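Local atomic coordinates of soluble inorganic pyrophosphatase (Toxoplasma gondii, PDB entry 5WRT), a protein that probably hydrolyses inorganic pyrophosphate to phosphate with the help of magnesium ions, as a soluble enzyme of the PPase family. Residues Leu45-Val51 with Gly135-Val141; Gln98-Asp102 with Ala224-Tyr228; Asp154-Leu158 with Ala217-Arg223. All coordinates share one frame; numbering follows the deposited sequence.

These contacts illustrate how strand pairing and one helix build the core beside a metal site. Interaction 1 pairs two barrel strands, and interaction 3 sets helix 214-232 on the neighbouring strand; their centres lie about 13 Å apart. They meet where Val141 CG1 packs on Ala217 CB at 3.4 Å and Phe47 CE2 on Val221 CG1 at 3.6 Å. Interaction 2, about 10 Å from interaction 3 centre to centre, docks the next turn of the same helix on loop 98-102, and they join at Glu101 OE1 and Trp155 CD1, 3.1 Å apart. Both approach the metal: Asp154 binds magnesium with Asp117 and Asp122, and the Glu101 side chain lies about 5 Å from a magnesium ion.

Interaction 1. Residues Leu45-Val51 with Gly135-Val141; sequences LLFNMVV and GVVPVKV
Phe47 and Val139 head an antiparallel strand pairing inside the mixed sheet of the pyrophosphatase barrel. Phe47-Val139 and Met49-Val137 are hydrogen-bonded pairs, while Asn48-Pro138 and Val50-Val136 are non-hydrogen-bonded; proline fits among the latter, where the pairing asks no N-H of it. The end rungs are straight: Phe47 N reaches Val139 O at 2.8 Å and 174°, and Val51 N meets Gly135 O, also at 2.8 Å. Between them, Met49 N to Val137 O is more bent, at 150°. On the N-terminal side of Phe47 the direct bonds stop, and one water links Leu45 O to Val141 N.

On the face of Phe47, Met49, Val137 and Val139, Met49 CB lies 3.9 Å from Val139 CG1. Val141 CG2 reaches Phe47 CD1 obliquely from the strand end, at 3.6 Å. The phenyl ring stands beside its own backbone N (chi1 -55°), which leaves Val139 O at its edge. On the other face, Asn48 OD1 lies 3.9 Å from Pro138 CG. Leu46 CD1 lies beside Pro138 CB at the end of the pairing.

Strand 152-161 flanks 136-149, Phe47 and Val141 pack against helix 214-232, and Met49 faces strand 115-125. Lys140 NZ turns elsewhere, to Phe167, Leu170 and Asn171.

Interaction 2. Residues Gln98-Asp102 with Ala224-Tyr228; sequences QTWED and AHEHY
Tyr228, on helix 214-232, lies along the backbone of the loop residue Gln98. Its CB sits 3.3 Å from Gln98 O and also faces the CB of Trp100. CG passes beside the carbonyl carbon of Gln98. With CG anti to the backbone N (chi1 176°), the ring is carried beneath Gln98, whose CA stands over the ring centre, 3.6 Å from the centroid and 14° off its normal, a CH-pi contact. CD2 and CE2 reach Gln98 CB, and CE2 also touches CG of that residue. The hydroxyl at the tip hydrogen-bonds to His31 ND1.

The same carbonyl of Gln98 is gripped from the helix by His225, whose ND1 donates to Gln98 O at 2.8 Å, close to the plane of its ring. The amide of Gln98 runs alongside that imidazole, pointing the same way, and bonds to His31 O through NE2. Two residues on in the loop, Trp100 N donates at 3.1 Å to Ala224 O, of the residue just before His225. This oxygen also accepts the helical bond from Tyr228 N, the two donors arriving from opposite faces of its carbonyl plane.

His227 meets Asp102, whose CB lies over the imidazole face, 3.7 Å from its centroid; carboxylate and ring planes stand 83° apart. Glu101 OE2 touches Ala224 CB at 3.4 Å. Glu101, the centre of an inverse gamma turn, packs on Asp117, a magnesium ligand, so the loop held by the helix borders the metal site. Helix 214-232 thus meets the loop between strands 92-95 and 115-125, with Trp100 NE1 bonded to Gly118 O.

Interaction 3. Residues Asp154-Leu158 with Ala217-Arg223; sequences DWKVL and AERVVYR. With MG (magnesium ion), chain C.
Trp155 and Val220 carry this contact of strand 154-158 with helix 217-223, whose axes approach to 9.4 Å, and no hydrogen bond crosses it. The CH-pi interaction comes first: Val220 CG2 sits over the six-membered ring of the indole, 3.7 Å from its centroid and 11° off the normal, while CG1 reaches CG and CD1 of the five-membered ring. The indole is placed there by CG lying anti to the carbonyl carbon (chi1 -72°). Aliphatic packing continues down the strand, where Val157 CG2 meets Val220 CG1 at 4.3 Å and Val221 CG2 at 4.4 Å, and Val157 CG1 meets Ala217 CB. At the solvent side, Arg223 NH2 comes within 4.0 Å of Trp155 NE1.

Polar chemistry belongs to the opposite side of the strand. Asp154 OD1 binds magnesium at 2.0 Å, three waters and Asp117 and Asp122 completing the site. One of these waters donates to Trp155 O. Lys156 NZ forms a salt bridge with Asp154 OD2 at 2.8 Å and also bonds to Asp122 OD2.

The strand thus turns an apolar face to the helix and a charged one to the metal, where the magnesium ion and Lys156 would together offset the negative charge of the aspartates.

Interaction 1. Residues Leu45-Val51 with Gly135-Val141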
loop_
_atom_site.group_PDB
_atom_site.type_symbol
_atom_site.label_atom_id
_atom_site.label_comp_id
_atom_site.label_asym_id
_atom_site.label_seq_id
_atom_site.Cartn_x
_atom_site.Cartn_y
_atom_site.Cartn_z
ATOM N N LEU A 45 -26.157 15.868 -1.134
ATOM C CA LEU A 45 -26.350 15.025 0.034
ATOM C C LEU A 45 -25.044 14.880 0.805
ATOM O O LEU A 45 -24.012 14.503 0.240
ATOM C CB LEU A 45 -26.867 13.657 -0.399
ATOM C CG LEU A 45 -27.140 12.628 0.692
ATOM C CD1 LEU A 45 -28.227 13.101 1.646
ATOM C CD2 LEU A 45 -27.517 11.319 0.041
ATOM N N LEU A 46 -25.090 15.190 2.096
ATOM C CA LEU A 46 -23.925 15.140 2.964
ATOM C C LEU A 46 -24.111 14.079 4.037
ATOM O O LEU A 46 -25.197 13.944 4.610
ATOM C CB LEU A 46 -23.670 16.500 3.622
ATOM C CG LEU A 46 -23.239 17.627 2.682
ATOM C CD1 LEU A 46 -22.905 18.885 3.470
ATOM C CD2 LEU A 46 -22.052 17.187 1.839
ATOM N N PHE A 47 -23.047 13.329 4.301
ATOM C CA PHE A 47 -22.994 12.385 5.404
ATOM C C PHE A 47 -21.896 12.847 6.348
ATOM O O PHE A 47 -20.864 13.357 5.902
ATOM C CB PHE A 47 -22.682 10.953 4.945
ATOM C CG PHE A 47 -23.618 10.415 3.898
ATOM C CD1 PHE A 47 -23.502 10.808 2.576
ATOM C CD2 PHE A 47 -24.596 9.492 4.236
ATOM C CE1 PHE A 47 -24.352 10.302 1.611
ATOM C CE2 PHE A 47 -25.448 8.984 3.277
ATOM C CZ PHE A 47 -25.326 9.388 1.963
ATOM N N ASN A 48 -22.105 12.666 7.645
ATOM C CA ASN A 48 -21.046 12.965 8.595
ATOM C C ASN A 48 -20.086 11.789 8.686
ATOM O O ASN A 48 -20.496 10.625 8.657
ATOM C CB ASN A 48 -21.617 13.303 9.972
ATOM C CG ASN A 48 -21.729 14.800 10.201
ATOM O OD1 ASN A 48 -20.926 15.581 9.686
ATOM N ND2 ASN A 48 -22.715 15.206 10.988
ATOM N N MET A 49 -18.799 12.103 8.774
ATOM C CA MET A 49 -17.750 11.106 8.907
ATOM C C MET A 49 -17.000 11.352 10.204
ATOM O O MET A 49 -16.548 12.474 10.458
ATOM C CB MET A 49 -16.786 11.159 7.718
ATOM C CG MET A 49 -15.425 10.535 7.997
ATOM S SD MET A 49 -14.275 10.741 6.621
ATOM C CE MET A 49 -12.941 9.652 7.122
ATOM N N VAL A 50 -16.880 10.313 11.021
ATOM C CA VAL A 50 -16.054 10.364 12.221
ATOM C C VAL A 50 -14.666 9.882 11.822
ATOM O O VAL A 50 -14.479 8.712 11.474
ATOM C CB VAL A 50 -16.642 9.513 13.354
ATOM C CG1 VAL A 50 -15.680 9.462 14.535
ATOM C CG2 VAL A 50 -17.994 10.064 13.785
ATOM N N VAL A 51 -13.692 10.785 11.862
ATOM C CA VAL A 51 -12.329 10.454 11.463
ATOM C C VAL A 51 -11.670 9.684 12.598
ATOM O O VAL A 51 -11.534 10.198 13.713
ATOM C CB VAL A 51 -11.533 11.719 11.115
ATOM C CG1 VAL A 51 -10.110 11.359 10.713
ATOM C CG2 VAL A 51 -12.232 12.496 10.010
ATOM N N GLY A 135 -12.157 14.004 14.564
ATOM C CA GLY A 135 -12.830 15.015 13.771
ATOM C C GLY A 135 -14.117 14.493 13.162
ATOM O O GLY A 135 -14.245 13.313 12.829
ATOM N N VAL A 136 -15.088 15.391 13.023
ATOM C CA VAL A 136 -16.369 15.086 12.398
ATOM C C VAL A 136 -16.540 16.042 11.227
ATOM O O VAL A 136 -16.653 17.261 11.424
ATOM C CB VAL A 136 -17.537 15.211 13.387
ATOM C CG1 VAL A 136 -18.837 14.758 12.737
ATOM C CG2 VAL A 136 -17.247 14.404 14.636
ATOM N N VAL A 137 -16.560 15.501 10.013
ATOM C CA VAL A 137 -16.641 16.329 8.813
ATOM C C VAL A 137 -17.776 15.845 7.918
ATOM O O VAL A 137 -17.968 14.631 7.751
ATOM C CB VAL A 137 -15.304 16.341 8.051
ATOM C CG1 VAL A 137 -14.226 17.016 8.884
ATOM C CG2 VAL A 137 -14.880 14.929 7.682
ATOM N N PRO A 138 -18.561 16.752 7.339
ATOM C CA PRO A 138 -19.554 16.337 6.340
ATOM C C PRO A 138 -18.867 15.990 5.029
ATOM O O PRO A 138 -18.007 16.730 4.547
ATOM C CB PRO A 138 -20.460 17.568 6.195
ATOM C CG PRO A 138 -20.070 18.498 7.315
ATOM C CD PRO A 138 -18.644 18.190 7.631
ATOM N N VAL A 139 -19.255 14.858 4.449
ATOM C CA VAL A 139 -18.629 14.366 3.231
ATOM C C VAL A 139 -19.706 14.051 2.204
ATOM O O VAL A 139 -20.848 13.726 2.544
ATOM C CB VAL A 139 -17.754 13.116 3.491
ATOM C CG1 VAL A 139 -16.673 13.422 4.516
ATOM C CG2 VAL A 139 -18.615 11.944 3.946
ATOM N N LYS A 140 -19.329 14.154 0.933
ATOM C CA LYS A 140 -20.155 13.694 -0.172
ATOM C C LYS A 140 -19.624 12.348 -0.640
ATOM O O LYS A 140 -18.427 12.207 -0.917
ATOM C CB LYS A 140 -20.160 14.702 -1.320
ATOM C CG LYS A 140 -20.836 14.198 -2.584
ATOM C CD LYS A 140 -21.022 15.316 -3.597
ATOM C CE LYS A 140 -19.757 16.142 -3.753
ATOM N NZ LYS A 140 -19.864 17.110 -4.881
ATOM N N VAL A 141 -20.512 11.367 -0.720
ATOM C CA VAL A 141 -20.129 10.003 -1.058
ATOM C C VAL A 141 -19.921 9.891 -2.563
ATOM O O VAL A 141 -20.757 10.342 -3.355
ATOM C CB VAL A 141 -21.190 9.013 -0.554
ATOM C CG1 VAL A 141 -21.122 7.728 -1.323
ATOM C CG2 VAL A 141 -20.995 8.758 0.935
HETATM O O HOH W 1 -23.320 12.105 -0.820
#

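Interaction 2. Residues Gln98-Asp102 with Ala224-Tyr228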
loop_
_atom_site.group_PDB
_atom_site.type_symbol
_atom_site.label_atom_id
_atom_site.label_comp_id
_atom_site.label_asym_id
_atom_site.label_seq_id
_atom_site.Cartn_x
_atom_site.Cartn_y
_atom_site.Cartn_z
ATOM N N GLN A 98 -24.083 6.035 13.428
ATOM C CA GLN A 98 -25.418 5.441 13.357
ATOM C C GLN A 98 -25.535 4.478 12.179
ATOM O O GLN A 98 -26.561 4.413 11.500
ATOM C CB GLN A 98 -26.497 6.525 13.295
ATOM C CG GLN A 98 -26.435 7.487 14.472
ATOM C CD GLN A 98 -27.437 8.619 14.373
ATOM O OE1 GLN A 98 -27.989 8.886 13.306
ATOM N NE2 GLN A 98 -27.673 9.294 15.490
ATOM N N THR A 99 -24.462 3.735 11.928
ATOM C CA THR A 99 -24.454 2.674 10.936
ATOM C C THR A 99 -23.914 1.407 11.577
ATOM O O THR A 99 -23.095 1.457 12.499
ATOM C CB THR A 99 -23.604 3.035 9.706
ATOM O OG1 THR A 99 -22.253 3.293 10.115
ATOM C CG2 THR A 99 -24.168 4.259 9.001
ATOM N N TRP A 100 -24.379 0.268 11.076
ATOM C CA TRP A 100 -23.936 -1.024 11.584
ATOM C C TRP A 100 -24.055 -2.028 10.453
ATOM O O TRP A 100 -25.141 -2.207 9.897
ATOM C CB TRP A 100 -24.766 -1.467 12.790
ATOM C CG TRP A 100 -24.306 -2.768 13.384
ATOM C CD1 TRP A 100 -23.034 -3.099 13.750
ATOM C CD2 TRP A 100 -25.118 -3.910 13.680
ATOM N NE1 TRP A 100 -23.003 -4.376 14.256
ATOM C CE2 TRP A 100 -24.270 -4.896 14.224
ATOM C CE3 TRP A 100 -26.479 -4.196 13.537
ATOM C CZ2 TRP A 100 -24.739 -6.145 14.627
ATOM C CZ3 TRP A 100 -26.943 -5.433 13.942
ATOM C CH2 TRP A 100 -26.075 -6.395 14.475
ATOM N N GLU A 101 -22.943 -2.669 10.102
ATOM C CA GLU A 101 -22.961 -3.683 9.053
ATOM C C GLU A 101 -23.399 -5.000 9.685
ATOM O O GLU A 101 -22.599 -5.884 10.003
ATOM C CB GLU A 101 -21.613 -3.784 8.357
ATOM C CG GLU A 101 -21.340 -2.600 7.446
ATOM C CD GLU A 101 -21.982 -2.767 6.083
ATOM O OE1 GLU A 101 -21.387 -3.434 5.209
ATOM O OE2 GLU A 101 -23.098 -2.237 5.892
ATOM N N ASP A 102 -24.709 -5.105 9.878
ATOM C CA ASP A 102 -25.357 -6.240 10.509
ATOM C C ASP A 102 -24.918 -7.541 9.844
ATOM O O ASP A 102 -25.182 -7.736 8.648
ATOM C CB ASP A 102 -26.875 -6.086 10.397
ATOM C CG ASP A 102 -27.642 -7.045 11.295
ATOM O OD1 ASP A 102 -28.835 -6.783 11.561
ATOM O OD2 ASP A 102 -27.062 -8.058 11.737
ATOM N N ALA A 224 -26.891 0.230 5.864
ATOM C CA ALA A 224 -26.218 0.139 7.155
ATOM C C ALA A 224 -26.866 1.054 8.184
ATOM O O ALA A 224 -26.895 0.724 9.376
ATOM C CB ALA A 224 -24.733 0.471 7.005
ATOM N N HIS A 225 -27.387 2.201 7.743
ATOM C CA HIS A 225 -28.112 3.087 8.647
ATOM C C HIS A 225 -29.371 2.412 9.176
ATOM O O HIS A 225 -29.706 2.544 10.359
ATOM C CB HIS A 225 -28.451 4.393 7.929
ATOM C CG HIS A 225 -29.068 5.434 8.811
ATOM N ND1 HIS A 225 -28.522 5.804 10.021
ATOM C CD2 HIS A 225 -30.173 6.198 8.648
ATOM C CE1 HIS A 225 -29.271 6.743 10.571
ATOM N NE2 HIS A 225 -30.279 7.002 9.758
ATOM N N GLU A 226 -30.077 1.675 8.314
ATOM C CA GLU A 226 -31.303 1.006 8.737
ATOM C C GLU A 226 -31.007 -0.161 9.671
ATOM O O GLU A 226 -31.780 -0.430 10.598
ATOM C CB GLU A 226 -32.090 0.530 7.517
ATOM C CG GLU A 226 -32.732 1.651 6.717
ATOM N N HIS A 227 -29.906 -0.880 9.433
ATOM C CA HIS A 227 -29.481 -1.917 10.370
ATOM C C HIS A 227 -29.290 -1.348 11.771
ATOM O O HIS A 227 -29.726 -1.946 12.761
ATOM C CB HIS A 227 -28.181 -2.566 9.894
ATOM C CG HIS A 227 -28.321 -3.402 8.660
ATOM N ND1 HIS A 227 -29.419 -4.199 8.419
ATOM C CD2 HIS A 227 -27.490 -3.576 7.606
ATOM C CE1 HIS A 227 -29.261 -4.824 7.264
ATOM N NE2 HIS A 227 -28.099 -4.462 6.751
ATOM N N TYR A 228 -28.633 -0.191 11.870
ATOM C CA TYR A 228 -28.431 0.441 13.170
ATOM C C TYR A 228 -29.761 0.848 13.793
ATOM O O TYR A 228 -30.031 0.550 14.963
ATOM C CB TYR A 228 -27.508 1.653 13.031
ATOM C CG TYR A 228 -27.323 2.420 14.323
ATOM C CD1 TYR A 228 -26.356 2.036 15.240
ATOM C CD2 TYR A 228 -28.123 3.513 14.634
ATOM C CE1 TYR A 228 -26.182 2.721 16.425
ATOM C CE2 TYR A 228 -27.957 4.203 15.820
ATOM C CZ TYR A 228 -26.984 3.803 16.711
ATOM O OH TYR A 228 -26.809 4.481 17.894
#

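Interaction 3. Residues Asp154-Leu158 with Ala217-Arg223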
loop_
_atom_site.group_PDB
_atom_site.type_symbol
_atom_site.label_atom_id
_atom_site.label_comp_id
_atom_site.label_asym_id
_atom_site.label_seq_id
_atom_site.Cartn_x
_atom_site.Cartn_y
_atom_site.Cartn_z
ATOM N N ASP A 154 -16.679 -6.151 3.661
ATOM C CA ASP A 154 -16.101 -4.996 4.344
ATOM C C ASP A 154 -16.031 -3.841 3.349
ATOM O O ASP A 154 -14.996 -3.600 2.723
ATOM C CB ASP A 154 -14.720 -5.353 4.923
ATOM C CG ASP A 154 -14.114 -4.226 5.735
ATOM O OD1 ASP A 154 -14.847 -3.286 6.100
ATOM O OD2 ASP A 154 -12.901 -4.286 6.014
ATOM N N TRP A 155 -17.150 -3.132 3.206
ATOM C CA TRP A 155 -17.216 -1.999 2.292
ATOM C C TRP A 155 -16.213 -0.923 2.686
ATOM O O TRP A 155 -16.005 -0.642 3.869
ATOM C CB TRP A 155 -18.619 -1.391 2.287
ATOM C CG TRP A 155 -19.675 -2.204 1.612
ATOM C CD1 TRP A 155 -20.616 -2.981 2.215
ATOM C CD2 TRP A 155 -19.917 -2.299 0.202
ATOM N NE1 TRP A 155 -21.427 -3.561 1.272
ATOM C CE2 TRP A 155 -21.018 -3.161 0.027
ATOM C CE3 TRP A 155 -19.309 -1.744 -0.928
ATOM C CZ2 TRP A 155 -21.524 -3.482 -1.231
ATOM C CZ3 TRP A 155 -19.814 -2.063 -2.178
ATOM C CH2 TRP A 155 -20.908 -2.926 -2.318
ATOM N N LYS A 156 -15.597 -0.312 1.680
ATOM C CA LYS A 156 -14.806 0.902 1.856
ATOM C C LYS A 156 -15.459 1.980 0.996
ATOM O O LYS A 156 -15.233 2.039 -0.216
ATOM C CB LYS A 156 -13.344 0.679 1.480
ATOM C CG LYS A 156 -12.688 -0.483 2.210
ATOM C CD LYS A 156 -12.744 -0.285 3.717
ATOM C CE LYS A 156 -12.097 -1.449 4.453
ATOM N NZ LYS A 156 -12.524 -1.528 5.879
ATOM N N VAL A 157 -16.288 2.810 1.619
ATOM C CA VAL A 157 -16.945 3.902 0.912
ATOM C C VAL A 157 -15.935 5.015 0.679
ATOM O O VAL A 157 -15.160 5.371 1.575
ATOM C CB VAL A 157 -18.162 4.406 1.711
ATOM C CG1 VAL A 157 -18.816 5.593 1.011
ATOM C CG2 VAL A 157 -19.167 3.285 1.923
ATOM N N LEU A 158 -15.940 5.574 -0.528
ATOM C CA LEU A 158 -15.069 6.688 -0.870
ATOM C C LEU A 158 -15.876 7.978 -0.844
ATOM O O LEU A 158 -16.995 8.032 -1.361
ATOM C CB LEU A 158 -14.430 6.492 -2.247
ATOM C CG LEU A 158 -13.971 5.074 -2.596
ATOM C CD1 LEU A 158 -13.567 4.988 -4.060
ATOM C CD2 LEU A 158 -12.828 4.630 -1.695
ATOM N N ALA A 217 -23.141 3.556 -3.684
ATOM C CA ALA A 217 -22.516 3.772 -2.386
ATOM C C ALA A 217 -23.448 4.499 -1.429
ATOM O O ALA A 217 -23.366 4.292 -0.213
ATOM C CB ALA A 217 -21.209 4.538 -2.557
ATOM N N GLU A 218 -24.327 5.359 -1.951
ATOM C CA GLU A 218 -25.351 5.960 -1.103
ATOM C C GLU A 218 -26.261 4.890 -0.516
ATOM O O GLU A 218 -26.598 4.932 0.672
ATOM C CB GLU A 218 -26.176 6.968 -1.905
ATOM C CG GLU A 218 -25.460 8.263 -2.254
ATOM C CD GLU A 218 -26.250 9.101 -3.247
ATOM O OE1 GLU A 218 -27.387 8.707 -3.584
ATOM O OE2 GLU A 218 -25.733 10.146 -3.699
ATOM N N ARG A 219 -26.650 3.908 -1.336
ATOM C CA ARG A 219 -27.518 2.835 -0.860
ATOM C C ARG A 219 -26.809 1.944 0.152
ATOM O O ARG A 219 -27.455 1.406 1.058
ATOM C CB ARG A 219 -28.021 2.001 -2.038
ATOM C CG ARG A 219 -29.097 2.679 -2.875
ATOM C CD ARG A 219 -29.635 1.730 -3.934
ATOM N NE ARG A 219 -28.787 1.673 -5.123
ATOM C CZ ARG A 219 -28.842 2.545 -6.126
ATOM N NH1 ARG A 219 -29.714 3.545 -6.094
ATOM N NH2 ARG A 219 -28.031 2.413 -7.166
ATOM N N VAL A 220 -25.494 1.764 0.009
ATOM C CA VAL A 220 -24.735 1.020 1.010
ATOM C C VAL A 220 -24.843 1.701 2.369
ATOM O O VAL A 220 -25.063 1.042 3.393
ATOM C CB VAL A 220 -23.268 0.867 0.564
ATOM C CG1 VAL A 220 -22.390 0.457 1.738
ATOM C CG2 VAL A 220 -23.155 -0.143 -0.571
ATOM N N VAL A 221 -24.713 3.029 2.397
ATOM C CA VAL A 221 -24.807 3.760 3.658
ATOM C C VAL A 221 -26.224 3.691 4.220
ATOM O O VAL A 221 -26.413 3.490 5.426
ATOM C CB VAL A 221 -24.342 5.215 3.471
ATOM C CG1 VAL A 221 -24.294 5.932 4.814
ATOM C CG2 VAL A 221 -22.980 5.255 2.797
ATOM N N TYR A 222 -27.237 3.861 3.363
ATOM C CA TYR A 222 -28.623 3.780 3.822
ATOM C C TYR A 222 -28.903 2.442 4.494
ATOM O O TYR A 222 -29.463 2.393 5.595
ATOM C CB TYR A 222 -29.594 3.977 2.656
ATOM C CG TYR A 222 -29.548 5.323 1.973
ATOM C CD1 TYR A 222 -29.353 6.495 2.695
ATOM C CD2 TYR A 222 -29.744 5.422 0.602
ATOM C CE1 TYR A 222 -29.329 7.726 2.061
ATOM C CE2 TYR A 222 -29.723 6.640 -0.037
ATOM C CZ TYR A 222 -29.515 7.788 0.692
ATOM O OH TYR A 222 -29.499 8.995 0.039
ATOM N N ARG A 223 -28.532 1.342 3.833
ATOM C CA ARG A 223 -28.820 0.019 4.377
ATOM C C ARG A 223 -28.153 -0.185 5.732
ATOM O O ARG A 223 -28.776 -0.707 6.663
ATOM C CB ARG A 223 -28.377 -1.062 3.392
ATOM C CG ARG A 223 -28.807 -2.463 3.793
ATOM C CD ARG A 223 -28.511 -3.472 2.698
ATOM N NE ARG A 223 -27.107 -3.451 2.298
ATOM C CZ ARG A 223 -26.685 -3.159 1.071
ATOM N NH1 ARG A 223 -27.562 -2.865 0.120
ATOM N NH2 ARG A 223 -25.388 -3.163 0.796
HETATM MG MG MG C . -15.851 -2.469 7.623
HETATM O O HOH W 2 -17.306 -1.551 6.033
HETATM O O HOH W 3 -14.410 -3.235 8.933
HETATM O O HOH W 4 -17.144 -1.360 9.046
#